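Local coordinates for flagellar hook-associated protein 2 (Helicobacter pylori, PDB 6IWY) that caps the growing tip of the flagellar filament, promoting polymerization of flagellin subunits there and preventing their escape, at residues Ala38-Asn43 with Met113-Thr119; Asp60-Lys64 with Ala73-Lys77. All coordinates share one frame; numbering follows the deposited sequence.

Contact 1 (Ala38-Asn43 with Met113-Thr119); sequences AQGDIN and MVNTKNT
The side-chain amide of Asn-43 reaches the backbone oxygen of Val-114, on the strand opposite. Its ND2 donates to Val-114 O at 3.2 Å, and the backbone N of Asn-43 donates to the same oxygen at 3.1 Å. The two donors come from opposite faces of the carbonyl plane. With CG beside the backbone N (chi1 -57°), the amide can reach back to that acceptor. ND2 also gives a hydrogen bond to Asp-41 OD1 at 2.7 Å, while OD1 of Asn-43 accepts from Asn-361. The amide is thus fixed at both ends. Val-114 N returns a bond to Asn-43 O, closing an antiparallel hydrogen-bonded pair.

Further along, Thr-116 takes over from the backbone. Its OG1 accepts from Asp-41 N at 2.8 Å, nearly straight at 166°, and in turn donates a hydrogen bond to Asn-118 O. Its CG2 rests against Asp-41 CB at 3.7 Å. Thr-116 N donates to Asp-41 O. On the other face, CG2 of Ile-42 meets CE of Met-113, whose chain bends at chi2 and chi3. Farther from the Asn-43/Val-114 pair, Ala-38 CB packs on Thr-119 OG1 at 3.5 Å, and that hydroxyl is bonded to Pro-380 O. Asp-41 OD2 accepts from Ala-365 N. Side-chain hydrogen bonds therefore supplement the backbone pairing and tie it to Asn-361, Ala-365 and Pro-380.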
loop_
_atom_site.group_PDB
_atom_site.type_symbol
_atom_site.label_atom_id
_atom_site.label_comp_id
_atom_site.label_asym_id
_atom_site.label_seq_id
_atom_site.Cartn_x
_atom_site.Cartn_y
_atom_site.Cartn_z
ATOM N N ALA A 38 7.874 9.209 -19.978
ATOM C CA ALA A 38 7.327 9.265 -18.633
ATOM C C ALA A 38 5.859 8.810 -18.661
ATOM O O ALA A 38 5.145 9.101 -19.610
ATOM C CB ALA A 38 7.456 10.707 -18.053
ATOM N N GLN A 39 5.454 8.085 -17.614
ATOM C CA GLN A 39 4.157 7.403 -17.520
ATOM C C GLN A 39 3.564 7.577 -16.127
ATOM O O GLN A 39 4.285 7.624 -15.150
ATOM C CB GLN A 39 4.350 5.895 -17.746
ATOM C CG GLN A 39 4.254 5.389 -19.211
ATOM C CD GLN A 39 4.888 4.002 -19.391
ATOM O OE1 GLN A 39 4.693 3.099 -18.569
ATOM N NE2 GLN A 39 5.697 3.850 -20.441
ATOM N N GLY A 40 2.251 7.675 -16.036
ATOM C CA GLY A 40 1.550 7.502 -14.769
ATOM C C GLY A 40 1.262 6.014 -14.543
ATOM O O GLY A 40 1.540 5.181 -15.396
ATOM N N ASP A 41 0.678 5.698 -13.393
ATOM C CA ASP A 41 0.385 4.329 -13.000
ATOM C C ASP A 41 -1.044 3.978 -13.424
ATOM O O ASP A 41 -1.922 4.826 -13.387
ATOM C CB ASP A 41 0.510 4.235 -11.471
ATOM C CG ASP A 41 1.069 2.903 -10.988
ATOM O OD1 ASP A 41 0.348 2.238 -10.201
ATOM O OD2 ASP A 41 2.222 2.534 -11.357
ATOM N N ILE A 42 -1.301 2.742 -13.821
ATOM C CA ILE A 42 -2.669 2.349 -14.132
ATOM C C ILE A 42 -2.942 1.017 -13.501
ATOM O O ILE A 42 -2.276 0.061 -13.818
ATOM C CB ILE A 42 -2.950 2.234 -15.661
ATOM C CG1 ILE A 42 -2.777 3.587 -16.357
ATOM C CG2 ILE A 42 -4.382 1.715 -15.916
ATOM C CD1 ILE A 42 -2.783 3.467 -17.868
ATOM N N ASN A 43 -3.929 0.962 -12.618
ATOM C CA ASN A 43 -4.227 -0.254 -11.880
ATOM C C ASN A 43 -5.676 -0.571 -11.939
ATOM O O ASN A 43 -6.536 0.342 -11.949
ATOM C CB ASN A 43 -3.911 -0.065 -10.413
ATOM C CG ASN A 43 -2.501 0.320 -10.182
ATOM O OD1 ASN A 43 -1.605 -0.516 -10.288
ATOM N ND2 ASN A 43 -2.276 1.582 -9.873
ATOM N N MET A 113 -10.739 1.422 -11.832
ATOM C CA MET A 113 -9.336 1.706 -12.126
ATOM C C MET A 113 -8.893 2.745 -11.142
ATOM O O MET A 113 -9.691 3.557 -10.713
ATOM C CB MET A 113 -9.162 2.266 -13.535
ATOM C CG MET A 113 -9.783 1.421 -14.625
ATOM S SD MET A 113 -8.951 -0.152 -14.798
ATOM C CE MET A 113 -7.338 0.308 -15.422
ATOM N N VAL A 114 -7.612 2.691 -10.787
ATOM C CA VAL A 114 -6.962 3.636 -9.882
ATOM C C VAL A 114 -5.724 4.065 -10.628
ATOM O O VAL A 114 -4.785 3.284 -10.767
ATOM C CB VAL A 114 -6.534 2.952 -8.576
ATOM C CG1 VAL A 114 -5.869 3.954 -7.651
ATOM C CG2 VAL A 114 -7.737 2.316 -7.922
ATOM N N ASN A 115 -5.760 5.279 -11.163
ATOM C CA ASN A 115 -4.691 5.790 -12.011
ATOM C C ASN A 115 -4.114 7.077 -11.440
ATOM O O ASN A 115 -4.891 7.924 -10.971
ATOM C CB ASN A 115 -5.248 6.086 -13.411
ATOM C CG ASN A 115 -5.871 4.851 -14.086
ATOM O OD1 ASN A 115 -5.769 3.724 -13.579
ATOM N ND2 ASN A 115 -6.513 5.066 -15.233
ATOM N N THR A 116 -2.790 7.263 -11.528
ATOM C CA THR A 116 -2.178 8.513 -11.060
ATOM C C THR A 116 -2.381 9.711 -11.975
ATOM O O THR A 116 -2.500 9.596 -13.171
ATOM C CB THR A 116 -0.676 8.381 -10.801
ATOM O OG1 THR A 116 0.022 8.038 -12.003
ATOM C CG2 THR A 116 -0.412 7.340 -9.715
ATOM N N LYS A 117 -2.423 10.891 -11.379
ATOM C CA LYS A 117 -2.498 12.145 -12.121
ATOM C C LYS A 117 -1.164 12.503 -12.759
ATOM O O LYS A 117 -1.117 13.194 -13.778
ATOM C CB LYS A 117 -2.925 13.278 -11.197
ATOM C CG LYS A 117 -3.285 14.567 -11.921
ATOM C CD LYS A 117 -3.497 15.697 -10.922
ATOM C CE LYS A 117 -3.433 17.056 -11.598
ATOM N NZ LYS A 117 -4.384 18.005 -10.961
ATOM N N ASN A 118 -0.090 12.021 -12.156
ATOM C CA ASN A 118 1.258 12.390 -12.525
ATOM C C ASN A 118 2.087 11.256 -13.037
ATOM O O ASN A 118 1.847 10.089 -12.718
ATOM C CB ASN A 118 1.959 12.907 -11.286
ATOM C CG ASN A 118 1.791 14.347 -11.119
ATOM O OD1 ASN A 118 1.871 15.090 -12.083
ATOM N ND2 ASN A 118 1.559 14.776 -9.889
ATOM N N THR A 119 3.108 11.610 -13.793
ATOM C CA THR A 119 4.013 10.639 -14.355
ATOM C C THR A 119 5.227 10.457 -13.472
ATOM O O THR A 119 5.327 11.059 -12.422
ATOM C CB THR A 119 4.475 11.093 -15.732
ATOM O OG1 THR A 119 5.385 12.184 -15.585
ATOM C CG2 THR A 119 3.288 11.521 -16.591
#

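Contact 2 (Asp60-Lys64 with Ala73-Lys77); sequences DTTLK and AVNIK
Asp-60 and Lys-77 meet at one end of two antiparallel strands whose backbones carry most of the bonding. Thr-61 and Ile-76 exchange two hydrogen bonds: Thr-61 N to Ile-76 O at 2.9 Å, and Ile-76 N to Thr-61 O at 2.7 Å. Leu-63 and Val-74 do the same, with Leu-63 N to Val-74 O at 2.8 Å.

Apolar packing divides between the two faces. On the buried face Leu-63 and Val-74 run alongside each other, with Leu-63 CB 4.1 Å from Val-74 CG2. Thr-61 CG2 is likewise beside Ile-76 CB. Helix 82-92 covers this face through Val-85, Ser-88, Ile-89 and Ala-92, and Phe-357 adds to it. On the other face the methyl CG2 of Thr-62 touches Ala-73 CB at 3.4 Å.

Two polar side chains find partners outside the paired strands. Asp-60 OD1 comes within 3.3 Å of Lys-77 CA and accepts from Ala-78 N. The hydroxyl of Thr-61 is hydrogen-bonded to Gln-347 O and Ser-352 OG. Alternating hydrogen-bonded and non-hydrogen-bonded pairs, closed by a short connection, make this a beta hairpin with one face packed on a helix.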
loop_
_atom_site.group_PDB
_atom_site.type_symbol
_atom_site.label_atom_id
_atom_site.label_comp_id
_atom_site.label_asym_id
_atom_site.label_seq_id
_atom_site.Cartn_x
_atom_site.Cartn_y
_atom_site.Cartn_z
ATOM N N ASP A 60 -18.166 -1.687 6.317
ATOM C CA ASP A 60 -17.203 -0.591 6.404
ATOM C C ASP A 60 -15.784 -1.148 6.365
ATOM O O ASP A 60 -15.476 -2.204 6.967
ATOM C CB ASP A 60 -17.319 0.194 7.705
ATOM C CG ASP A 60 -18.627 0.938 7.846
ATOM O OD1 ASP A 60 -19.429 0.998 6.891
ATOM O OD2 ASP A 60 -18.845 1.485 8.956
ATOM N N THR A 61 -14.908 -0.411 5.691
ATOM C CA THR A 61 -13.537 -0.826 5.571
ATOM C C THR A 61 -12.704 0.310 5.005
ATOM O O THR A 61 -13.228 1.380 4.749
ATOM C CB THR A 61 -13.413 -2.124 4.724
ATOM O OG1 THR A 61 -12.153 -2.743 4.997
ATOM C CG2 THR A 61 -13.526 -1.840 3.243
ATOM N N THR A 62 -11.407 0.062 4.837
ATOM C CA THR A 62 -10.431 1.087 4.499
ATOM C C THR A 62 -9.623 0.589 3.347
ATOM O O THR A 62 -9.102 -0.504 3.426
ATOM C CB THR A 62 -9.409 1.276 5.639
ATOM O OG1 THR A 62 -10.091 1.489 6.886
ATOM C CG2 THR A 62 -8.488 2.492 5.355
ATOM N N LEU A 63 -9.500 1.373 2.286
ATOM C CA LEU A 63 -8.580 1.020 1.223
ATOM C C LEU A 63 -7.287 1.731 1.518
ATOM O O LEU A 63 -7.264 2.937 1.593
ATOM C CB LEU A 63 -9.096 1.425 -0.142
ATOM C CG LEU A 63 -8.107 1.310 -1.313
ATOM C CD1 LEU A 63 -7.812 -0.109 -1.643
ATOM C CD2 LEU A 63 -8.669 2.034 -2.526
ATOM N N LYS A 64 -6.222 0.958 1.683
ATOM C CA LYS A 64 -4.893 1.466 1.999
ATOM C C LYS A 64 -4.003 1.424 0.769
ATOM O O LYS A 64 -3.822 0.356 0.163
ATOM C CB LYS A 64 -4.244 0.568 3.056
ATOM C CG LYS A 64 -4.512 0.974 4.495
ATOM C CD LYS A 64 -4.001 -0.080 5.518
ATOM C CE LYS A 64 -2.464 -0.234 5.520
ATOM N NZ LYS A 64 -1.893 -0.765 6.831
ATOM N N ALA A 73 -5.511 6.328 3.425
ATOM C CA ALA A 73 -6.526 5.397 3.862
ATOM C C ALA A 73 -7.897 6.000 3.440
ATOM O O ALA A 73 -8.360 6.995 4.023
ATOM C CB ALA A 73 -6.435 5.210 5.382
ATOM N N VAL A 74 -8.497 5.422 2.411
ATOM C CA VAL A 74 -9.808 5.804 1.936
ATOM C C VAL A 74 -10.827 5.001 2.741
ATOM O O VAL A 74 -10.730 3.776 2.836
ATOM C CB VAL A 74 -10.000 5.442 0.455
ATOM C CG1 VAL A 74 -11.068 6.314 -0.194
ATOM C CG2 VAL A 74 -8.670 5.542 -0.304
ATOM N N ASN A 75 -11.775 5.690 3.369
ATOM C CA ASN A 75 -12.795 5.015 4.152
ATOM C C ASN A 75 -13.853 4.576 3.197
ATOM O O ASN A 75 -14.173 5.295 2.259
ATOM C CB ASN A 75 -13.400 5.949 5.157
ATOM C CG ASN A 75 -12.370 6.548 6.073
ATOM O OD1 ASN A 75 -12.292 7.768 6.212
ATOM N ND2 ASN A 75 -11.578 5.704 6.719
ATOM N N ILE A 76 -14.395 3.388 3.404
ATOM C CA ILE A 76 -15.463 2.894 2.553
ATOM C C ILE A 76 -16.617 2.472 3.464
ATOM O O ILE A 76 -16.393 1.806 4.485
ATOM C CB ILE A 76 -14.941 1.754 1.720
ATOM C CG1 ILE A 76 -13.732 2.242 0.897
ATOM C CG2 ILE A 76 -16.043 1.205 0.860
ATOM C CD1 ILE A 76 -13.512 1.505 -0.384
ATOM N N LYS A 77 -17.838 2.890 3.147
ATOM C CA LYS A 77 -18.951 2.631 4.059
ATOM C C LYS A 77 -19.785 1.454 3.557
ATOM O O LYS A 77 -19.845 1.202 2.377
ATOM C CB LYS A 77 -19.842 3.882 4.241
ATOM C CG LYS A 77 -19.120 5.135 4.718
ATOM C CD LYS A 77 -18.586 4.960 6.131
ATOM C CE LYS A 77 -17.600 6.041 6.533
ATOM N NZ LYS A 77 -16.996 5.691 7.835
#

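Overall arrangement
Contact 1 and contact 2 belong to separate antiparallel sheets, with centres 21 Å apart and nearest atoms about 5 Å apart. Contact 2 is nested in the chain between the two segments of contact 1. Strand 42-49 leads on to strand 61-67, the hairpin is completed by 70-76, and helix 82-92 follows. The chain then returns through strands 97-103 and 110-116. Contact 1 thus closes a long loop, and contact 2 a short one inside it. Later parts of the chain meet both: strand 359-361 extends the first sheet beside 42-49, while Met-345, Gln-347, helix 349-356 and Phe-357 contact the hairpin. Residues far apart in sequence are thereby brought together in this part of the cap protein.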